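Local coordinates for protein acinetobacter secreted protease CpaA (Acinetobacter nosocomialis M2, PDB 6O38) that is a secreted zinc metalloprotease, probably exported by type II secretion with the help of its chaperone CpaB and held here in complex with it, at residues T65-E70 / A114-V119; Q128-P133 / V142-T147. All coordinates share one frame; numbering follows the deposited sequence.

Contact 1. Residues T65-E70 / A114-V119; sequences TNIPLE and ATMQKV
I67, whose side chain packs on M116, gives its backbone N-H to T65 OG1, an oxygen also hydrogen-bonded to T62 O, while at the end of the loop T62 OG1 is hydrogen-bonded to both L69 O and E70 O. The I67 N to T65 OG1 bond is weak at 3.3 Å but nearly straight (165°). At this same end of the loop, E70 OE1 is hydrogen-bonded to the backbone N of N96 of the chaperone chain CpaB. No hydrogen bond joins 65-70 to 114-119. Their meeting is apolar, small in area, and made by the end of the selenomethionine M116, which touches two aliphatic side chains. With CG anti to the backbone N (chi1 -179°), the M116 chain is carried out toward the loop, and a bend at chi3 (-61°) turns its terminal methyl to L69. The two side chains meet tip to tip, L69 CD1 lying 3.7 Å from M116 CE. The selenium is left to I67, whose CD1 sits 4.3 Å from M116 SE. This is a junction of successive StcE-type beta-sandwich domains: the loop between strands 58-61 and 71-74 of one rests against the start of strand 116-121 of the next. The backbones stay well apart, with the CA atoms of I67 and M116 separated by 11.0 Å. Aromatic rings complete the apolar cluster, since W174 touches both L69 and M116, F82 touches I67 and Y80 touches M116.

Contact 2. Residues Q128-P133 / V142-T147; sequences QTIALP and VQVVST
Segments 128-133 and 142-147 run in roughly opposite directions without a hydrogen bond between them, their backbones as far apart as the facing layers of a beta-sandwich, with 9.0 Å between the CA atoms of L132 and V142. Alternate side chains fill the gap: I130 and L132 point inward from one layer, V142 and V144 from the other. I130 and V144 extend in nearly opposing directions, somewhat offset, and touch at their branch ends, I130 CD1 lying 3.9 Å from V144 CG1. In I130 the CG1 branch stands between the backbone N and the carbonyl carbon (chi1 57°), and it is this branch that carries the touching methyl across the gap. V144 answers with the methyl that lies anti to its own backbone N (chi1 -172°). The second pair is looser, with L132 CD2 4.4 Å from V142 CG1. All four side chains are buried, and the contact between the segments is wholly apolar. Polar groups of the first segment are tied elsewhere: T129 OG1 is hydrogen-bonded to D153, L132 O to N158 ND2, and P133 O to the indole nitrogen of W184. Within the StcE-type beta-sandwich domain to which both segments belong, the contact therefore lies in the hydrophobic core between the layers. F175 of strand 172-178 packs on L132 and V144, while L167 of strand 166-167 touches I130 and V144. Strand 129-131 sits in its own small sheet, parallel to 106-108 and 152-154; strand 141-146, in the facing layer, lies between 116-121, parallel to it, and 172-178, antiparallel.

In the fold
Contacts 1 and 2 have centres 14 Å apart and are joined through neighbouring parallel strands, 116-121 and 141-146. Probable backbone hydrogen bonds run from V119 N to Q143 O (2.7 Å) and from V145 N to V119 O (2.9 Å). Side chains meet there too, V119 CG2 lying 3.6 Å from V142 CG1. Contact 1 lies where this sandwich meets the preceding one; contact 2 is part of the packing between its layers. CpaB reaches the segments of contact 1 through E70 alone, outside the apolar cluster, and touches neither segment of contact 2. Neither includes a zinc ligand: H498, H502 and H508 belong to the reprolysin-like peptidase region, far along the chain from these sandwich segments.

Contact 1. Residues T65-E70 / A114-V119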
loop_
_atom_site.group_PDB
_atom_site.type_symbol
_atom_site.label_atom_id
_atom_site.label_comp_id
_atom_site.label_asym_id
_atom_site.label_seq_id
_atom_site.Cartn_x
_atom_site.Cartn_y
_atom_site.Cartn_z
ATOM N N THR A 65 -15.321 14.788 -11.673
ATOM C CA THR A 65 -14.870 16.172 -11.687
ATOM C C THR A 65 -13.502 16.248 -12.361
ATOM O O THR A 65 -12.961 15.247 -12.835
ATOM C CB THR A 65 -14.806 16.745 -10.268
ATOM O OG1 THR A 65 -13.736 16.122 -9.547
ATOM C CG2 THR A 65 -16.113 16.495 -9.533
ATOM N N ASN A 66 -12.941 17.457 -12.400
ATOM C CA ASN A 66 -11.603 17.675 -12.930
ATOM C C ASN A 66 -10.563 17.831 -11.826
ATOM O O ASN A 66 -9.456 18.316 -12.086
ATOM C CB ASN A 66 -11.587 18.897 -13.851
ATOM C CG ASN A 66 -11.815 20.197 -13.104
ATOM O OD1 ASN A 66 -12.556 20.240 -12.122
ATOM N ND2 ASN A 66 -11.177 21.265 -13.567
ATOM N N ILE A 67 -10.896 17.431 -10.604
ATOM C CA ILE A 67 -9.983 17.520 -9.471
ATOM C C ILE A 67 -9.183 16.216 -9.407
ATOM O O ILE A 67 -9.791 15.146 -9.249
ATOM C CB ILE A 67 -10.736 17.768 -8.160
ATOM C CG1 ILE A 67 -11.403 19.143 -8.193
ATOM C CG2 ILE A 67 -9.794 17.650 -6.972
ATOM C CD1 ILE A 67 -12.229 19.454 -6.971
ATOM N N PRO A 68 -7.856 16.262 -9.528
ATOM C CA PRO A 68 -7.068 15.015 -9.527
ATOM C C PRO A 68 -7.071 14.276 -8.197
ATOM O O PRO A 68 -6.596 13.134 -8.152
ATOM C CB PRO A 68 -5.654 15.492 -9.887
ATOM C CG PRO A 68 -5.846 16.836 -10.527
ATOM C CD PRO A 68 -7.027 17.438 -9.832
ATOM N N LEU A 69 -7.574 14.879 -7.125
ATOM C CA LEU A 69 -7.662 14.185 -5.849
ATOM C C LEU A 69 -8.827 13.202 -5.863
ATOM O O LEU A 69 -9.824 13.398 -6.563
ATOM C CB LEU A 69 -7.830 15.184 -4.703
ATOM C CG LEU A 69 -6.795 16.311 -4.618
ATOM C CD1 LEU A 69 -7.039 17.178 -3.391
ATOM C CD2 LEU A 69 -5.381 15.753 -4.612
ATOM N N GLU A 70 -8.690 12.131 -5.082
ATOM C CA GLU A 70 -9.729 11.106 -5.058
ATOM C C GLU A 70 -10.949 11.553 -4.260
ATOM O O GLU A 70 -12.086 11.290 -4.667
ATOM C CB GLU A 70 -9.171 9.798 -4.497
ATOM C CG GLU A 70 -8.865 8.758 -5.564
ATOM C CD GLU A 70 -8.206 7.512 -5.006
ATOM O OE1 GLU A 70 -8.237 7.316 -3.773
ATOM O OE2 GLU A 70 -7.650 6.729 -5.805
ATOM N N ALA A 114 -9.715 28.834 3.739
ATOM C CA ALA A 114 -10.433 27.833 2.963
ATOM C C ALA A 114 -9.595 26.570 2.812
ATOM O O ALA A 114 -8.377 26.629 2.624
ATOM C CB ALA A 114 -10.800 28.391 1.588
ATOM N N THR A 115 -10.263 25.417 2.910
ATOM C CA THR A 115 -9.565 24.139 2.812
ATOM C C THR A 115 -8.866 23.990 1.466
ATOM O O THR A 115 -7.730 23.505 1.398
ATOM C CB THR A 115 -10.549 22.989 3.039
ATOM O OG1 THR A 115 -11.016 23.018 4.394
ATOM C CG2 THR A 115 -9.884 21.646 2.768
HETATM N N MSE A 116 -9.519 24.411 0.388
HETATM C CA MSE A 116 -8.927 24.302 -0.939
HETATM C C MSE A 116 -8.822 25.659 -1.627
HETATM O O MSE A 116 -9.795 26.408 -1.705
HETATM C CB MSE A 116 -9.735 23.336 -1.804
HETATM C CG MSE A 116 -9.177 23.150 -3.201
HETATM SE SE MSE A 116 -9.801 21.499 -4.016
HETATM C CE MSE A 116 -9.053 20.252 -2.718
ATOM N N GLN A 117 -7.625 25.968 -2.123
ATOM C CA GLN A 117 -7.360 27.225 -2.805
ATOM C C GLN A 117 -6.488 26.954 -4.022
ATOM O O GLN A 117 -5.850 25.905 -4.131
ATOM C CB GLN A 117 -6.671 28.239 -1.878
ATOM C CG GLN A 117 -7.421 28.516 -0.586
ATOM C CD GLN A 117 -6.710 29.523 0.294
ATOM O OE1 GLN A 117 -6.298 30.587 -0.167
ATOM N NE2 GLN A 117 -6.553 29.185 1.569
ATOM N N LYS A 118 -6.473 27.912 -4.945
ATOM C CA LYS A 118 -5.685 27.814 -6.166
ATOM C C LYS A 118 -4.745 29.006 -6.265
ATOM O O LYS A 118 -5.182 30.156 -6.159
ATOM C CB LYS A 118 -6.586 27.753 -7.402
ATOM C CG LYS A 118 -5.827 27.751 -8.719
ATOM C CD LYS A 118 -6.707 27.285 -9.867
ATOM C CE LYS A 118 -6.841 28.362 -10.932
ATOM N NZ LYS A 118 -6.927 27.784 -12.302
ATOM N N VAL A 119 -3.461 28.730 -6.469
ATOM C CA VAL A 119 -2.470 29.759 -6.762
ATOM C C VAL A 119 -2.169 29.691 -8.252
ATOM O O VAL A 119 -1.631 28.691 -8.742
ATOM C CB VAL A 119 -1.195 29.573 -5.924
ATOM C CG1 VAL A 119 -0.136 30.582 -6.342
ATOM C CG2 VAL A 119 -1.512 29.718 -4.445
#

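Contact 2. Residues Q128-P133 / V142-T147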
loop_
_atom_site.group_PDB
_atom_site.type_symbol
_atom_site.label_atom_id
_atom_site.label_comp_id
_atom_site.label_asym_id
_atom_site.label_seq_id
_atom_site.Cartn_x
_atom_site.Cartn_y
_atom_site.Cartn_z
ATOM N N GLN A 128 9.233 35.784 -9.850
ATOM C CA GLN A 128 10.319 34.832 -10.068
ATOM C C GLN A 128 10.198 33.635 -9.134
ATOM O O GLN A 128 10.317 32.482 -9.564
ATOM C CB GLN A 128 11.669 35.526 -9.881
ATOM C CG GLN A 128 12.879 34.622 -10.063
ATOM C CD GLN A 128 13.104 34.234 -11.511
ATOM O OE1 GLN A 128 13.311 35.093 -12.369
ATOM N NE2 GLN A 128 13.067 32.936 -11.793
ATOM N N THR A 129 9.959 33.890 -7.849
ATOM C CA THR A 129 9.819 32.830 -6.859
ATOM C C THR A 129 8.633 33.153 -5.966
ATOM O O THR A 129 8.591 34.224 -5.352
ATOM C CB THR A 129 11.093 32.679 -6.020
ATOM O OG1 THR A 129 12.218 32.481 -6.886
ATOM C CG2 THR A 129 10.971 31.494 -5.073
ATOM N N ILE A 130 7.676 32.236 -5.896
ATOM C CA ILE A 130 6.526 32.375 -5.012
ATOM C C ILE A 130 6.722 31.446 -3.825
ATOM O O ILE A 130 7.288 30.354 -3.947
ATOM C CB ILE A 130 5.196 32.079 -5.740
ATOM C CG1 ILE A 130 5.211 30.675 -6.346
ATOM C CG2 ILE A 130 4.931 33.124 -6.812
ATOM C CD1 ILE A 130 3.852 30.007 -6.364
ATOM N N ALA A 131 6.261 31.886 -2.660
ATOM C CA ALA A 131 6.420 31.141 -1.421
ATOM C C ALA A 131 5.051 30.856 -0.824
ATOM O O ALA A 131 4.225 31.764 -0.695
ATOM C CB ALA A 131 7.286 31.911 -0.421
ATOM N N LEU A 132 4.811 29.598 -0.483
ATOM C CA LEU A 132 3.584 29.275 0.228
ATOM C C LEU A 132 3.741 29.624 1.707
ATOM O O LEU A 132 4.799 29.381 2.293
ATOM C CB LEU A 132 3.243 27.795 0.077
ATOM C CG LEU A 132 2.958 27.295 -1.339
ATOM C CD1 LEU A 132 2.666 25.804 -1.330
ATOM C CD2 LEU A 132 1.801 28.067 -1.955
ATOM N N PRO A 133 2.715 30.198 2.330
ATOM C CA PRO A 133 2.836 30.562 3.744
ATOM C C PRO A 133 2.839 29.327 4.628
ATOM O O PRO A 133 2.171 28.328 4.350
ATOM C CB PRO A 133 1.594 31.424 3.994
ATOM C CG PRO A 133 0.601 30.919 3.008
ATOM C CD PRO A 133 1.393 30.540 1.781
ATOM N N VAL A 142 -3.638 23.249 -1.653
ATOM C CA VAL A 142 -3.438 24.329 -2.608
ATOM C C VAL A 142 -3.031 23.735 -3.949
ATOM O O VAL A 142 -2.204 22.818 -4.007
ATOM C CB VAL A 142 -2.371 25.328 -2.111
ATOM C CG1 VAL A 142 -2.058 26.362 -3.178
ATOM C CG2 VAL A 142 -2.835 26.003 -0.832
ATOM N N GLN A 143 -3.615 24.259 -5.023
ATOM C CA GLN A 143 -3.236 23.894 -6.382
ATOM C C GLN A 143 -2.421 25.033 -6.978
ATOM O O GLN A 143 -2.930 26.149 -7.135
ATOM C CB GLN A 143 -4.466 23.606 -7.243
ATOM C CG GLN A 143 -4.166 23.547 -8.733
ATOM C CD GLN A 143 -5.417 23.431 -9.583
ATOM O OE1 GLN A 143 -6.420 24.095 -9.324
ATOM N NE2 GLN A 143 -5.362 22.584 -10.604
ATOM N N VAL A 144 -1.163 24.755 -7.303
ATOM C CA VAL A 144 -0.270 25.739 -7.901
ATOM C C VAL A 144 -0.209 25.467 -9.397
ATOM O O VAL A 144 0.227 24.392 -9.826
ATOM C CB VAL A 144 1.129 25.688 -7.265
ATOM C CG1 VAL A 144 1.978 26.846 -7.762
ATOM C CG2 VAL A 144 1.021 25.713 -5.748
ATOM N N VAL A 145 -0.644 26.441 -10.193
ATOM C CA VAL A 145 -0.757 26.291 -11.639
ATOM C C VAL A 145 -0.256 27.571 -12.293
ATOM O O VAL A 145 -0.454 28.670 -11.765
ATOM C CB VAL A 145 -2.208 25.969 -12.062
ATOM C CG1 VAL A 145 -3.161 27.066 -11.606
ATOM C CG2 VAL A 145 -2.302 25.756 -13.567
ATOM N N SER A 146 0.416 27.426 -13.433
ATOM C CA SER A 146 0.959 28.560 -14.168
ATOM C C SER A 146 0.561 28.466 -15.632
ATOM O O SER A 146 0.655 27.393 -16.237
ATOM C CB SER A 146 2.485 28.622 -14.042
ATOM O OG SER A 146 3.025 29.630 -14.879
ATOM N N THR A 147 0.110 29.588 -16.191
ATOM C CA THR A 147 -0.121 29.720 -17.624
ATOM C C THR A 147 0.826 30.727 -18.262
ATOM O O THR A 147 0.692 31.022 -19.455
ATOM C CB THR A 147 -1.573 30.121 -17.901
ATOM O OG1 THR A 147 -1.788 31.475 -17.480
ATOM C CG2 THR A 147 -2.534 29.202 -17.158
#